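Local coordinates for putative glyoxalase superfamily protein (Ralstonia eutropha, PDB 3IUZ), which probably acts as an iron(II)-dependent dioxygenase of the 2-oxoadipate dioxygenase/decarboxylase family, converting 2-oxoadipate to 2-hydroxyglutarate, at residues Y112-N117 against T126-A131; F80-L85 against I306-F311. All blocks are in the same frame, centred on the assembly; numbering follows the deposited sequence.

From the N terminus, the chain first reaches strand 80-87, whose 80-85 portion waits for its partner until residues 306-311, so interaction 2 closes a loop of 220 residues that contains helices and most of the sheet strands. Inside that loop lies interaction 1, a short closure whose segments lie on strands 112-120 and 125-132, a beta hairpin joined by a short turn; the two contacts are therefore nested and do not cross. The centres of interactions 1 and 2 are 13 Å apart, and they do not touch. Strand 141-147 bridges them, pairing with 125-132 and with 80-87. Both contacts reach one mixed sheet, interaction 2 tying strand 80-87 to the loop after strand 293-306.

Interaction 1 of 2, residues Y112-N117 against T126-A131; sequences YRLNGN and TGRSYA
Y112 enters the hairpin with its ring alongside the backbone of Y130 and A131: Y112 CD2 lies 3.6 Å from Y130 O, while the ring edge meets the backbone N of A131 in plane. Outside the pair, N50 bonds the Y112 hydroxyl. At R113 the backbones form a hydrogen-bonded antiparallel pair with A131, R113 N to A131 O 2.9 Å one way and A131 N to R113 O 3.0 Å the other. L114 faces Y130 in a non-hydrogen-bonded pair. With CG anti to the backbone N (chi1 -180°), L114 CD1 reaches the phenol end of Y130, 3.7 Å from CZ, and also touches CB of R128; the Y130 hydroxyl itself bonds E100. N115 then gives a short, nearly straight bond from its N to S129 O (2.6 Å, 174° at the hydrogen), and its CB packs against A131 CB. A water joins N115 ND2 to S129 OG, accepting from both. G116 shares S129 with N115: its N makes a weak bond to the same S129 O, and G116 O accepts from S129 N at 3.0 Å. One carbonyl thus meets two successive amides, which shifts the register by one residue. In one of its two conformers, N117 runs alongside R128 and points the same way, with N117 OD1 3.6 Å from R128 NE; a water link between them is doubtful for the same reason. T126 CG2 sits above one face of that guanidinium, toward its rim, and R128 NH1 is held by E146 of the neighbouring strand. The axes diverge from antiparallel, at 139°, and two residues opposite one define a classic beta bulge within a beta hairpin.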
loop_
_atom_site.group_PDB
_atom_site.type_symbol
_atom_site.label_atom_id
_atom_site.label_comp_id
_atom_site.label_asym_id
_atom_site.label_seq_id
_atom_site.Cartn_x
_atom_site.Cartn_y
_atom_site.Cartn_z
ATOM N N TYR A 112 -11.252 -8.914 2.707
ATOM C CA TYR A 112 -11.339 -7.647 3.434
ATOM C C TYR A 112 -12.784 -7.089 3.470
ATOM O O TYR A 112 -13.596 -7.329 2.572
ATOM C CB TYR A 112 -10.404 -6.572 2.838
ATOM C CG TYR A 112 -8.946 -6.902 3.031
ATOM C CD1 TYR A 112 -8.280 -7.714 2.123
ATOM C CD2 TYR A 112 -8.224 -6.386 4.119
ATOM C CE1 TYR A 112 -6.930 -8.013 2.287
ATOM C CE2 TYR A 112 -6.903 -6.709 4.310
ATOM C CZ TYR A 112 -6.257 -7.512 3.390
ATOM O OH TYR A 112 -4.935 -7.834 3.560
ATOM N N ARG A 113 -13.043 -6.287 4.514
ATOM C CA ARG A 113 -14.270 -5.552 4.692
ATOM C C ARG A 113 -13.931 -4.141 5.066
ATOM O O ARG A 113 -12.954 -3.894 5.759
ATOM C CB ARG A 113 -15.071 -6.118 5.853
ATOM C CG ARG A 113 -15.539 -7.526 5.614
ATOM C CD ARG A 113 -16.216 -8.055 6.873
ATOM N NE ARG A 113 -16.724 -9.398 6.643
ATOM C CZ ARG A 113 -16.924 -10.306 7.603
ATOM N NH1 ARG A 113 -16.631 -10.029 8.875
ATOM N NH2 ARG A 113 -17.407 -11.514 7.286
ATOM N N LEU A 114 -14.764 -3.208 4.636
ATOM C CA LEU A 114 -14.658 -1.820 5.052
ATOM C C LEU A 114 -14.636 -1.755 6.560
ATOM O O LEU A 114 -15.485 -2.349 7.231
ATOM C CB LEU A 114 -15.845 -1.015 4.504
ATOM C CG LEU A 114 -15.873 0.462 4.845
ATOM C CD1 LEU A 114 -14.728 1.201 4.136
ATOM C CD2 LEU A 114 -17.286 0.985 4.501
ATOM N N ASN A 115 -13.652 -1.065 7.105
ATOM C CA ASN A 115 -13.560 -0.932 8.553
ATOM C C ASN A 115 -13.655 0.514 9.073
ATOM O O ASN A 115 -13.664 0.710 10.265
ATOM C CB ASN A 115 -12.268 -1.585 9.029
ATOM C CG ASN A 115 -12.278 -1.929 10.499
ATOM O OD1 ASN A 115 -13.219 -2.527 10.978
ATOM N ND2 ASN A 115 -11.190 -1.602 11.207
ATOM N N GLY A 116 -13.695 1.510 8.197
ATOM C CA GLY A 116 -13.696 2.899 8.651
ATOM C C GLY A 116 -13.753 3.848 7.464
ATOM O O GLY A 116 -13.214 3.547 6.396
ATOM N N ASN A 117 -14.430 4.966 7.690
ATOM C CA ASN A 117 -14.587 6.007 6.699
ATOM C C ASN A 117 -13.988 7.281 7.263
ATOM O O ASN A 117 -14.373 7.729 8.351
ATOM C CB ASN A 117 -16.060 6.227 6.380
ATOM C CG ASN A 117 -16.270 7.269 5.298
ATOM O OD1 ASN A 117 -15.878 7.076 4.152
ATOM N ND2 ASN A 117 -16.885 8.381 5.665
ATOM N N THR A 126 -11.003 11.352 0.241
ATOM C CA THR A 126 -11.714 10.476 1.167
ATOM C C THR A 126 -10.895 9.240 1.406
ATOM O O THR A 126 -10.488 8.492 0.455
ATOM C CB THR A 126 -13.093 10.042 0.598
ATOM O OG1 THR A 126 -13.827 11.207 0.219
ATOM C CG2 THR A 126 -13.876 9.215 1.661
ATOM N N GLY A 127 -10.660 8.950 2.674
ATOM C CA GLY A 127 -9.940 7.737 3.022
ATOM C C GLY A 127 -10.841 6.697 3.645
ATOM O O GLY A 127 -11.793 7.048 4.342
ATOM N N ARG A 128 -10.555 5.434 3.355
ATOM C CA ARG A 128 -11.316 4.298 3.911
ATOM C C ARG A 128 -10.349 3.202 4.307
ATOM O O ARG A 128 -9.385 2.910 3.593
ATOM C CB ARG A 128 -12.302 3.762 2.886
ATOM C CG ARG A 128 -13.363 4.747 2.502
ATOM C CD ARG A 128 -14.435 4.185 1.556
ATOM N NE ARG A 128 -15.445 5.197 1.138
ATOM C CZ ARG A 128 -15.313 6.061 0.132
ATOM N NH1 ARG A 128 -14.190 6.144 -0.566
ATOM N NH2 ARG A 128 -16.319 6.871 -0.175
ATOM N N SER A 129 -10.596 2.562 5.431
ATOM C CA SER A 129 -9.768 1.437 5.837
ATOM C C SER A 129 -10.493 0.117 5.606
ATOM O O SER A 129 -11.740 0.049 5.698
ATOM C CB SER A 129 -9.371 1.578 7.293
ATOM O OG SER A 129 -10.538 1.494 8.110
ATOM N N TYR A 130 -9.699 -0.892 5.270
ATOM C CA TYR A 130 -10.131 -2.280 4.985
ATOM C C TYR A 130 -9.371 -3.235 5.893
ATOM O O TYR A 130 -8.130 -3.283 5.888
ATOM C CB TYR A 130 -9.878 -2.621 3.486
ATOM C CG TYR A 130 -10.848 -1.858 2.663
ATOM C CD1 TYR A 130 -12.145 -2.324 2.518
ATOM C CD2 TYR A 130 -10.548 -0.554 2.221
ATOM C CE1 TYR A 130 -13.113 -1.587 1.814
ATOM C CE2 TYR A 130 -11.482 0.204 1.547
ATOM C CZ TYR A 130 -12.772 -0.311 1.341
ATOM O OH TYR A 130 -13.703 0.460 0.710
ATOM N N ALA A 131 -10.120 -4.027 6.662
ATOM C CA ALA A 131 -9.533 -5.028 7.550
ATOM C C ALA A 131 -9.969 -6.393 7.127
ATOM O O ALA A 131 -11.108 -6.593 6.693
ATOM C CB ALA A 131 -9.963 -4.800 9.040
HETATM O O HOH W 1 -9.926 0.927 10.530
HETATM O O HOH W 2 -17.648 4.871 2.988
#

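Interaction 2 of 2, residues F80-L85 against I306-F311; sequences FDHGAL and ITRDRF
D81 and R308 approach from opposite directions and meet through their flat groups, with carboxylate and guanidinium planes only 17° apart. The grip is side-on and twofold: R308 NE bonds D81 OD1 at 2.8 Å and R308 NH2 bonds D81 OD2 at 3.0 Å, each using the syn lone pair of its oxygen. An arginine chain extended from CG to NE carries the guanidinium to this position, and CG of D81, anti to the backbone N (chi1 -173°), sends the carboxylate toward it. I306 closes the tight part: its side chain crosses that of D81 at about a right angle, with I306 CG2 3.5 Å from D81 CG, while I306 CD1 sits 3.5 Å above one face of the R308 guanidinium, toward its rim. H82 is more loosely placed against the second segment. Its nearest approach, H82 ND1 to R308 NH2 at 4.2 Å, is no bond; instead H82 ND1 bonds D81 OD2 within the same strand at 2.8 Å, and the ring meets F325 edge-to-face. The small interface, 157 Å² in all, has no solvent side among its four touching residues, all buried. R308 NH1 bonds the carbonyls of D322 and G324. The chemistry implies a carboxylate oriented through both oxygens: D81 OD2 takes R308 NH2 on its syn side and H82 ND1 on its anti side, and R242 joins R308 at OD1.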
loop_
_atom_site.group_PDB
_atom_site.type_symbol
_atom_site.label_atom_id
_atom_site.label_comp_id
_atom_site.label_asym_id
_atom_site.label_seq_id
_atom_site.Cartn_x
_atom_site.Cartn_y
_atom_site.Cartn_z
ATOM N N PHE A 80 3.510 -5.594 10.327
ATOM C CA PHE A 80 2.959 -4.821 9.235
ATOM C C PHE A 80 1.517 -4.435 9.571
ATOM O O PHE A 80 0.612 -5.270 9.540
ATOM C CB PHE A 80 3.015 -5.573 7.919
ATOM C CG PHE A 80 2.679 -4.755 6.694
ATOM C CD1 PHE A 80 2.716 -3.357 6.661
ATOM C CD2 PHE A 80 2.336 -5.420 5.524
ATOM C CE1 PHE A 80 2.417 -2.666 5.486
ATOM C CE2 PHE A 80 2.054 -4.765 4.400
ATOM C CZ PHE A 80 2.092 -3.380 4.344
ATOM N N ASP A 81 1.337 -3.162 9.888
ATOM C CA ASP A 81 0.069 -2.643 10.354
ATOM C C ASP A 81 -0.882 -2.303 9.224
ATOM O O ASP A 81 -2.056 -2.704 9.270
ATOM C CB ASP A 81 0.287 -1.405 11.196
ATOM C CG ASP A 81 -1.004 -0.917 11.849
ATOM O OD1 ASP A 81 -1.295 -1.381 12.972
ATOM O OD2 ASP A 81 -1.676 -0.081 11.233
ATOM N N HIS A 82 -0.423 -1.507 8.258
ATOM C CA HIS A 82 -1.230 -1.179 7.099
ATOM C C HIS A 82 -0.361 -0.600 5.985
ATOM O O HIS A 82 0.694 -0.017 6.279
ATOM C CB HIS A 82 -2.331 -0.191 7.465
ATOM C CG HIS A 82 -1.877 1.202 7.759
ATOM N ND1 HIS A 82 -1.488 1.612 9.016
ATOM C CD2 HIS A 82 -1.834 2.305 6.973
ATOM C CE1 HIS A 82 -1.234 2.910 8.987
ATOM N NE2 HIS A 82 -1.411 3.347 7.750
ATOM N N GLY A 83 -0.769 -0.835 4.731
ATOM C CA GLY A 83 -0.274 -0.083 3.571
ATOM C C GLY A 83 -1.351 0.920 3.128
ATOM O O GLY A 83 -2.573 0.636 3.233
ATOM N N ALA A 84 -0.930 2.097 2.687
ATOM C CA ALA A 84 -1.868 3.141 2.272
ATOM C C ALA A 84 -1.609 3.407 0.801
ATOM O O ALA A 84 -0.446 3.524 0.385
ATOM C CB ALA A 84 -1.683 4.419 3.070
ATOM N N LEU A 85 -2.678 3.452 0.010
ATOM C CA LEU A 85 -2.562 3.830 -1.379
ATOM C C LEU A 85 -3.609 4.815 -1.812
ATOM O O LEU A 85 -4.585 5.085 -1.092
ATOM C CB LEU A 85 -2.534 2.616 -2.306
ATOM C CG LEU A 85 -3.743 1.675 -2.300
ATOM C CD1 LEU A 85 -4.193 1.416 -3.730
ATOM C CD2 LEU A 85 -3.430 0.366 -1.642
ATOM N N ILE A 306 3.415 3.130 14.077
ATOM C CA ILE A 306 2.132 3.340 14.725
ATOM C C ILE A 306 2.125 2.546 16.018
ATOM O O ILE A 306 2.682 1.455 16.079
ATOM C CB ILE A 306 0.971 2.878 13.827
ATOM C CG1 ILE A 306 -0.394 3.335 14.391
ATOM C CG2 ILE A 306 1.017 1.362 13.594
ATOM C CD1 ILE A 306 -1.503 3.370 13.244
ATOM N N THR A 307 1.528 3.133 17.050
ATOM C CA THR A 307 1.188 2.409 18.267
ATOM C C THR A 307 -0.354 2.427 18.432
ATOM O O THR A 307 -1.007 3.474 18.250
ATOM C CB THR A 307 1.914 2.997 19.517
ATOM O OG1 THR A 307 3.303 2.664 19.465
ATOM C CG2 THR A 307 1.334 2.439 20.816
ATOM N N ARG A 308 -0.930 1.277 18.729
ATOM C CA ARG A 308 -2.384 1.158 18.857
ATOM C C ARG A 308 -2.642 0.590 20.243
ATOM O O ARG A 308 -2.257 -0.543 20.535
ATOM C CB ARG A 308 -2.977 0.219 17.820
ATOM C CG ARG A 308 -2.882 0.674 16.429
ATOM C CD ARG A 308 -3.465 -0.418 15.513
ATOM N NE ARG A 308 -3.466 -0.007 14.116
ATOM C CZ ARG A 308 -4.225 0.948 13.602
ATOM N NH1 ARG A 308 -5.135 1.613 14.332
ATOM N NH2 ARG A 308 -4.112 1.198 12.311
ATOM N N ASP A 309 -3.299 1.377 21.075
ATOM C CA ASP A 309 -3.663 0.923 22.388
ATOM C C ASP A 309 -4.681 -0.213 22.283
ATOM O O ASP A 309 -5.503 -0.254 21.356
ATOM C CB ASP A 309 -4.290 2.062 23.182
ATOM C CG ASP A 309 -3.273 3.014 23.757
ATOM O OD1 ASP A 309 -2.055 2.854 23.517
ATOM O OD2 ASP A 309 -3.742 3.948 24.452
ATOM N N ARG A 310 -4.631 -1.112 23.252
ATOM C CA ARG A 310 -5.607 -2.200 23.353
ATOM C C ARG A 310 -6.780 -1.760 24.226
ATOM O O ARG A 310 -6.603 -0.956 25.143
ATOM C CB ARG A 310 -4.924 -3.461 23.912
ATOM N N PHE A 311 -7.992 -2.220 23.922
ATOM C CA PHE A 311 -9.140 -1.995 24.808
ATOM C C PHE A 311 -9.077 -3.014 25.958
ATOM O O PHE A 311 -9.308 -2.675 27.139
ATOM C CB PHE A 311 -10.456 -2.153 24.069
ATOM C CG PHE A 311 -10.690 -1.116 23.008
ATOM C CD1 PHE A 311 -11.222 0.125 23.335
ATOM C CD2 PHE A 311 -10.399 -1.385 21.665
ATOM C CE1 PHE A 311 -11.485 1.071 22.344
ATOM C CE2 PHE A 311 -10.645 -0.425 20.672
ATOM C CZ PHE A 311 -11.185 0.797 21.017
#